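Local coordinates for protein acarbose Kinase Mak1 (Uncultured bacterium, PDB 6WB4) that phosphorylates the antidiabetic drug acarbose, probably with ATP as phosphate donor, as a pfkB-family carbohydrate kinase, and probably contributes to resistance to the drug, at residues Ser152-Val157 against Ser176-Leu181; Val26-Gly31 against Ser78-Val83. All coordinates share one frame; numbering follows the deposited sequence.

Contact 1. Residues Ser152-Val157 against Ser176-Leu181; sequences SRHVHV and STSTDL
The imidazole of His154 has the carbonyl oxygen of Ser176 over one face and two serine hydroxyls at its edge, while the His156 ring meets Ser178 OG near its own plane. Both rings stand on one face of the parallel strand pair formed by 154-157 and 176-180, the two strands of a right-handed beta-alpha-beta crossover through helix 163-172 in the Rossmann-like sheet of this ribokinase-type fold. Ser176 OG lies in the His154 ring plane, hydrogen-bonded to His154 ND1 at 2.7 Å. At the other ring nitrogen, His154 NE2 is 2.9 Å from Ser178 OG in a nearly straight hydrogen bond (169°). That hydroxyl also pairs with ND1 of His156, so it joins the two rings and limits how either can rotate. It stands there because OG sits between the backbone N and carbonyl carbon of Ser178 (chi1 62°). The ring of Tyr200 meets that of His154 with the planes close to parallel, and Leu274 of helix 265-280 packs against His154 and Ser178. The backbones are tied by Val155 N to Ser176 O (3.1 Å), Ser178 N to Val155 O and Val157 N to Ser178 O. Beyond these, Thr179 OG1 donates to Val157 O at 2.7 Å.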
ATOM      1  N   SER B 152      17.975 -30.124   2.121  1.00 63.30           N
ATOM      2  CA  SER B 152      17.462 -29.833   0.783  1.00 49.76           C
ATOM      3  C   SER B 152      18.332 -30.346  -0.353  1.00 64.41           C
ATOM      4  O   SER B 152      19.567 -30.358  -0.268  1.00 60.49           O
ATOM      5  CB  SER B 152      17.260 -28.333   0.613  1.00 48.97           C
ATOM      6  OG  SER B 152      16.329 -27.842   1.563  1.00 68.66           O
ATOM      7  N   ARG B 153      17.668 -30.709  -1.446  1.00 58.71           N
ATOM      8  CA  ARG B 153      18.338 -31.315  -2.583  1.00 57.73           C
ATOM      9  C   ARG B 153      18.863 -30.270  -3.561  1.00 56.45           C
ATOM     10  O   ARG B 153      19.960 -30.397  -4.093  1.00 61.62           O
ATOM     11  CB  ARG B 153      17.393 -32.273  -3.309  1.00 52.73           C
ATOM     12  CG  ARG B 153      18.046 -32.953  -4.485  1.00 67.32           C
ATOM     13  CD  ARG B 153      17.086 -33.794  -5.297  1.00 79.93           C
ATOM     14  NE  ARG B 153      17.631 -34.013  -6.635  1.00 80.67           N
ATOM     15  CZ  ARG B 153      16.930 -34.464  -7.671  1.00 84.94           C
ATOM     16  NH1 ARG B 153      15.642 -34.772  -7.530  1.00 85.70           N
ATOM     17  NH2 ARG B 153      17.528 -34.619  -8.848  1.00 72.42           N
ATOM     18  N   HIS B 154      18.069 -29.232  -3.786  1.00 55.06           N
ATOM     19  CA  HIS B 154      18.460 -28.141  -4.655  1.00 38.20           C
ATOM     20  C   HIS B 154      18.163 -26.809  -3.960  1.00 51.80           C
ATOM     21  O   HIS B 154      17.201 -26.695  -3.207  1.00 60.02           O
ATOM     22  CB  HIS B 154      17.719 -28.240  -5.983  1.00 44.69           C
ATOM     23  CG  HIS B 154      17.965 -27.086  -6.904  1.00 55.81           C
ATOM     24  ND1 HIS B 154      18.950 -27.100  -7.867  1.00 55.46           N
ATOM     25  CD2 HIS B 154      17.372 -25.869  -6.991  1.00 59.12           C
ATOM     26  CE1 HIS B 154      18.937 -25.953  -8.523  1.00 66.02           C
ATOM     27  NE2 HIS B 154      17.992 -25.188  -8.007  1.00 64.98           N
ATOM     28  N   VAL B 155      18.991 -25.805  -4.216  1.00 44.89           N
ATOM     29  CA  VAL B 155      18.863 -24.526  -3.548  1.00 48.78           C
ATOM     30  C   VAL B 155      18.756 -23.399  -4.577  1.00 59.76           C
ATOM     31  O   VAL B 155      19.694 -23.154  -5.339  1.00 51.98           O
ATOM     32  CB  VAL B 155      20.055 -24.286  -2.599  1.00 47.94           C
ATOM     33  CG1 VAL B 155      19.954 -22.923  -1.942  1.00 39.23           C
ATOM     34  CG2 VAL B 155      20.114 -25.388  -1.542  1.00 50.50           C
ATOM     35  N   HIS B 156      17.599 -22.736  -4.612  1.00 61.92           N
ATOM     36  CA  HIS B 156      17.380 -21.613  -5.520  1.00 50.19           C
ATOM     37  C   HIS B 156      17.561 -20.312  -4.756  1.00 50.95           C
ATOM     38  O   HIS B 156      16.962 -20.107  -3.699  1.00 52.04           O
ATOM     39  CB  HIS B 156      16.000 -21.674  -6.155  1.00 48.70           C
ATOM     40  CG  HIS B 156      15.720 -20.541  -7.092  1.00 54.97           C
ATOM     41  ND1 HIS B 156      16.248 -20.481  -8.363  1.00 58.76           N
ATOM     42  CD2 HIS B 156      14.970 -19.423  -6.942  1.00 42.94           C
ATOM     43  CE1 HIS B 156      15.830 -19.380  -8.959  1.00 55.96           C
ATOM     44  NE2 HIS B 156      15.053 -18.719  -8.118  1.00 45.92           N
ATOM     45  N   VAL B 157      18.410 -19.438  -5.275  1.00 47.70           N
ATOM     46  CA  VAL B 157      18.836 -18.295  -4.493  1.00 50.21           C
ATOM     47  C   VAL B 157      18.411 -16.972  -5.109  1.00 58.22           C
ATOM     48  O   VAL B 157      18.871 -16.595  -6.194  1.00 61.04           O
ATOM     49  CB  VAL B 157      20.362 -18.310  -4.305  1.00 43.99           C
ATOM     50  CG1 VAL B 157      20.831 -17.050  -3.632  1.00 41.51           C
ATOM     51  CG2 VAL B 157      20.782 -19.540  -3.510  1.00 50.90           C
ATOM     52  N   SER B 176      23.089 -28.693  -6.027  1.00 48.32           N
ATOM     53  CA  SER B 176      22.919 -27.958  -7.277  1.00 48.55           C
ATOM     54  C   SER B 176      22.205 -26.653  -6.938  1.00 57.59           C
ATOM     55  O   SER B 176      21.366 -26.591  -6.027  1.00 51.32           O
ATOM     56  CB  SER B 176      22.131 -28.758  -8.314  1.00 42.59           C
ATOM     57  OG  SER B 176      20.822 -29.028  -7.842  1.00 59.68           O
ATOM     58  N   THR B 177      22.549 -25.606  -7.668  1.00 51.31           N
ATOM     59  CA  THR B 177      22.073 -24.281  -7.347  1.00 51.30           C
ATOM     60  C   THR B 177      21.468 -23.616  -8.569  1.00 58.90           C
ATOM     61  O   THR B 177      21.818 -23.946  -9.703  1.00 64.93           O
ATOM     62  CB  THR B 177      23.220 -23.422  -6.774  1.00 52.71           C
ATOM     63  OG1 THR B 177      24.351 -23.475  -7.660  1.00 58.70           O
ATOM     64  CG2 THR B 177      23.650 -23.966  -5.413  1.00 45.37           C
ATOM     65  N   SER B 178      20.538 -22.699  -8.330  1.00 54.13           N
ATOM     66  CA  SER B 178      19.988 -21.877  -9.399  1.00 47.08           C
ATOM     67  C   SER B 178      19.796 -20.458  -8.887  1.00 53.35           C
ATOM     68  O   SER B 178      19.856 -20.218  -7.674  1.00 47.14           O
ATOM     69  CB  SER B 178      18.667 -22.457  -9.915  1.00 49.39           C
ATOM     70  OG  SER B 178      17.681 -22.488  -8.894  1.00 55.10           O
ATOM     71  N   THR B 179      19.609 -19.517  -9.808  1.00 48.62           N
ATOM     72  CA  THR B 179      19.300 -18.141  -9.437  1.00 54.62           C
ATOM     73  C   THR B 179      18.629 -17.418 -10.601  1.00 51.96           C
ATOM     74  O   THR B 179      18.813 -17.785 -11.760  1.00 49.75           O
ATOM     75  CB  THR B 179      20.561 -17.341  -9.018  1.00 52.25           C
ATOM     76  OG1 THR B 179      20.169 -16.055  -8.515  1.00 43.56           O
ATOM     77  CG2 THR B 179      21.505 -17.145 -10.206  1.00 44.02           C
ATOM     78  N   ASP B 180      17.865 -16.376 -10.291  1.00 46.53           N
ATOM     79  CA  ASP B 180      17.176 -15.616 -11.322  1.00 47.88           C
ATOM     80  C   ASP B 180      17.672 -14.173 -11.289  1.00 50.43           C
ATOM     81  O   ASP B 180      17.322 -13.407 -10.396  1.00 53.04           O
ATOM     82  CB  ASP B 180      15.665 -15.676 -11.117  1.00 55.93           C
ATOM     83  CG  ASP B 180      14.887 -15.100 -12.287  1.00 66.22           C
ATOM     84  OD1 ASP B 180      15.490 -14.412 -13.139  1.00 83.87           O
ATOM     85  OD2 ASP B 180      13.659 -15.319 -12.342  1.00 68.00           O
ATOM     86  N   LEU B 181      18.478 -13.805 -12.275  1.00 52.39           N
ATOM     87  CA  LEU B 181      19.118 -12.490 -12.292  1.00 58.10           C
ATOM     88  C   LEU B 181      18.142 -11.369 -12.649  1.00 59.84           C
ATOM     89  O   LEU B 181      18.442 -10.193 -12.457  1.00 69.59           O
ATOM     90  CB  LEU B 181      20.278 -12.500 -13.286  1.00 46.62           C
ATOM     91  CG  LEU B 181      21.353 -13.516 -12.925  1.00 42.86           C
ATOM     92  CD1 LEU B 181      22.484 -13.450 -13.910  1.00 45.39           C
ATOM     93  CD2 LEU B 181      21.873 -13.228 -11.525  1.00 40.32           C
TER

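Contact 2. Residues Val26-Gly31 against Ser78-Val83; sequences VLVVGG and SAMADV
With CG of Leu27 anti to the backbone N (chi1 175°) and chi2 near 60°, the CD1 methyl leans over the neighbouring strand, 3.9 Å from Ala79 CB, and also touches Ala81 CB. On the other face of the sheet Met80, here selenomethionine, folds back: bent at chi2 and chi3, it brings CE to 3.6 Å from Val28 CG1, the two side chains crossing at a slant, while SE lies 3.6 Å from Val28 O. Val67 and Ala68 of helix 65-73 cover Val28, and Ile104 of the next strand touches Met80. Between the parallel strands the amides alternate regularly: Ala79 N bonds to Val26 O, Val28 N to Ala79 O at 2.8 Å and almost straight (178°), Ala81 N to Val28 O, and Gly30 N to Ala81 O at 2.9 Å. Past the last bridge the first strand gives way to a Gly30-Gly31 turn with positive phi at both residues. Here the Asp82 carboxylate comes up against the turn, with CG 3.4 Å from Gly30 CA. Its OD2 accepts a hydrogen bond from Val32 N, and its OD1 forms a salt bridge with Arg114. Gly31 is about 7 Å from a bound acarbose unit, consistent with a place at the edge of the sugar site, and the two strands belong to the central parallel sheet of the ribokinase-like (pfkB) fold.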
ATOM      1  N   VAL B  26      13.411 -28.494  -3.340  1.00 49.85           N
ATOM      2  CA  VAL B  26      13.928 -27.169  -3.609  1.00 45.95           C
ATOM      3  C   VAL B  26      13.806 -26.245  -2.402  1.00 50.54           C
ATOM      4  O   VAL B  26      12.707 -25.984  -1.897  1.00 44.23           O
ATOM      5  CB  VAL B  26      13.212 -26.531  -4.795  1.00 50.08           C
ATOM      6  CG1 VAL B  26      13.666 -25.095  -4.964  1.00 43.40           C
ATOM      7  CG2 VAL B  26      13.475 -27.332  -6.055  1.00 40.11           C
ATOM      8  N   LEU B  27      14.947 -25.758  -1.934  1.00 44.23           N
ATOM      9  CA  LEU B  27      14.949 -24.690  -0.953  1.00 52.92           C
ATOM     10  C   LEU B  27      15.103 -23.358  -1.679  1.00 53.21           C
ATOM     11  O   LEU B  27      15.987 -23.205  -2.517  1.00 54.09           O
ATOM     12  CB  LEU B  27      16.058 -24.896   0.070  1.00 45.78           C
ATOM     13  CG  LEU B  27      16.253 -23.781   1.098  1.00 49.73           C
ATOM     14  CD1 LEU B  27      15.001 -23.548   1.942  1.00 45.52           C
ATOM     15  CD2 LEU B  27      17.426 -24.141   1.983  1.00 40.95           C
ATOM     16  N   VAL B  28      14.216 -22.411  -1.383  1.00 52.12           N
ATOM     17  CA  VAL B  28      14.325 -21.055  -1.913  1.00 47.76           C
ATOM     18  C   VAL B  28      14.916 -20.170  -0.825  1.00 54.35           C
ATOM     19  O   VAL B  28      14.471 -20.210   0.321  1.00 67.38           O
ATOM     20  CB  VAL B  28      12.962 -20.490  -2.363  1.00 44.81           C
ATOM     21  CG1 VAL B  28      13.138 -19.087  -2.977  1.00 35.93           C
ATOM     22  CG2 VAL B  28      12.309 -21.423  -3.372  1.00 39.24           C
ATOM     23  N   VAL B  29      15.915 -19.372  -1.176  1.00 47.51           N
ATOM     24  CA  VAL B  29      16.574 -18.531  -0.186  1.00 46.52           C
ATOM     25  C   VAL B  29      16.370 -17.044  -0.454  1.00 52.62           C
ATOM     26  O   VAL B  29      16.896 -16.512  -1.428  1.00 61.57           O
ATOM     27  CB  VAL B  29      18.093 -18.811  -0.144  1.00 47.45           C
ATOM     28  CG1 VAL B  29      18.781 -17.858   0.816  1.00 37.92           C
ATOM     29  CG2 VAL B  29      18.358 -20.228   0.276  1.00 40.98           C
ATOM     30  N   GLY B  30      15.601 -16.383   0.408  1.00 50.06           N
ATOM     31  CA  GLY B  30      15.421 -14.948   0.324  1.00 44.69           C
ATOM     32  C   GLY B  30      14.377 -14.454  -0.657  1.00 58.52           C
ATOM     33  O   GLY B  30      13.891 -15.209  -1.501  1.00 50.05           O
ATOM     34  N   GLY B  31      14.033 -13.171  -0.531  1.00 67.53           N
ATOM     35  CA  GLY B  31      13.193 -12.493  -1.504  1.00 62.06           C
ATOM     36  C   GLY B  31      11.752 -12.201  -1.126  1.00 61.03           C
ATOM     37  O   GLY B  31      11.068 -11.455  -1.822  1.00 58.11           O
ATOM     38  N   SER B  78       8.871 -27.947  -1.564  1.00 48.06           N
ATOM     39  CA  SER B  78       9.663 -26.725  -1.544  1.00 41.94           C
ATOM     40  C   SER B  78       9.740 -26.199  -0.119  1.00 42.47           C
ATOM     41  O   SER B  78       8.977 -26.629   0.747  1.00 55.08           O
ATOM     42  CB  SER B  78       9.069 -25.661  -2.463  1.00 50.71           C
ATOM     43  OG  SER B  78       7.783 -25.261  -2.019  1.00 58.49           O
ATOM     44  N   ALA B  79      10.671 -25.280   0.123  1.00 50.85           N
ATOM     45  CA  ALA B  79      10.813 -24.642   1.428  1.00 48.68           C
ATOM     46  C   ALA B  79      11.425 -23.261   1.272  1.00 51.03           C
ATOM     47  O   ALA B  79      12.090 -22.982   0.275  1.00 65.69           O
ATOM     48  CB  ALA B  79      11.659 -25.493   2.357  1.00 36.03           C
HETATM   49  N   MSE B  80      11.206 -22.402   2.260  1.00 50.46           N
HETATM   50  CA  MSE B  80      11.718 -21.028   2.216  1.00 52.87           C
HETATM   51  C   MSE B  80      12.557 -20.703   3.454  1.00 54.39           C
HETATM   52  O   MSE B  80      12.196 -21.050   4.581  1.00 58.46           O
HETATM   53  CB  MSE B  80      10.556 -20.016   2.083  1.00 39.71           C
HETATM   54  CG  MSE B  80      10.960 -18.547   2.256  1.00 48.86           C
HETATM   55 SE   MSE B  80      11.882 -17.766   0.693  1.00 91.32          SE
HETATM   56  CE  MSE B  80      10.510 -18.145  -0.639  1.00 91.46           C
ATOM     57  N   ALA B  81      13.686 -20.045   3.230  1.00 44.68           N
ATOM     58  CA  ALA B  81      14.490 -19.485   4.311  1.00 51.04           C
ATOM     59  C   ALA B  81      14.681 -18.008   4.028  1.00 49.34           C
ATOM     60  O   ALA B  81      15.124 -17.639   2.936  1.00 43.17           O
ATOM     61  CB  ALA B  81      15.864 -20.204   4.427  1.00 43.85           C
ATOM     62  N   ASP B  82      14.368 -17.157   4.999  1.00 49.70           N
ATOM     63  CA  ASP B  82      14.412 -15.730   4.736  1.00 46.34           C
ATOM     64  C   ASP B  82      14.345 -14.857   5.986  1.00 50.04           C
ATOM     65  O   ASP B  82      14.141 -15.346   7.084  1.00 53.81           O
ATOM     66  CB  ASP B  82      13.277 -15.369   3.779  1.00 48.53           C
ATOM     67  CG  ASP B  82      13.538 -14.091   3.022  1.00 54.75           C
ATOM     68  OD1 ASP B  82      14.461 -13.346   3.419  1.00 48.34           O
ATOM     69  OD2 ASP B  82      12.842 -13.855   2.012  1.00 58.91           O
ATOM     70  N   VAL B  83      14.525 -13.557   5.784  1.00 50.64           N
ATOM     71  CA  VAL B  83      14.432 -12.555   6.837  1.00 55.93           C
ATOM     72  C   VAL B  83      13.163 -11.715   6.729  1.00 59.30           C
ATOM     73  O   VAL B  83      12.970 -11.003   5.744  1.00 65.10           O
ATOM     74  CB  VAL B  83      15.632 -11.597   6.788  1.00 54.84           C
ATOM     75  CG1 VAL B  83      15.556 -10.598   7.930  1.00 57.85           C
ATOM     76  CG2 VAL B  83      16.927 -12.374   6.812  1.00 61.19           C
TER

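Both contacts are buried and belong to the same large sheet, in which strand 24-29 runs beside strand 152-157. They are successive strand pairings across one sheet: 78-83, 26-29, 154-157 and 176-180 lie side by side and parallel. At the middle seam Leu27 O probably accepts a hydrogen bond from His156 N (2.7 Å) and Leu27 N probably donates one to His154 O, with Val29 CG2 packed on Val155 CG1. Their chemistry differs. Contact 1 is a classic crossover pair with histidines and hydroxyls on one face, and the side chain of His156 is about 4 Å from a bound calcium ion; contact 2 links strands far apart in sequence through mainly aliphatic side chains, becoming polar at Asp82 beside the glycine turn.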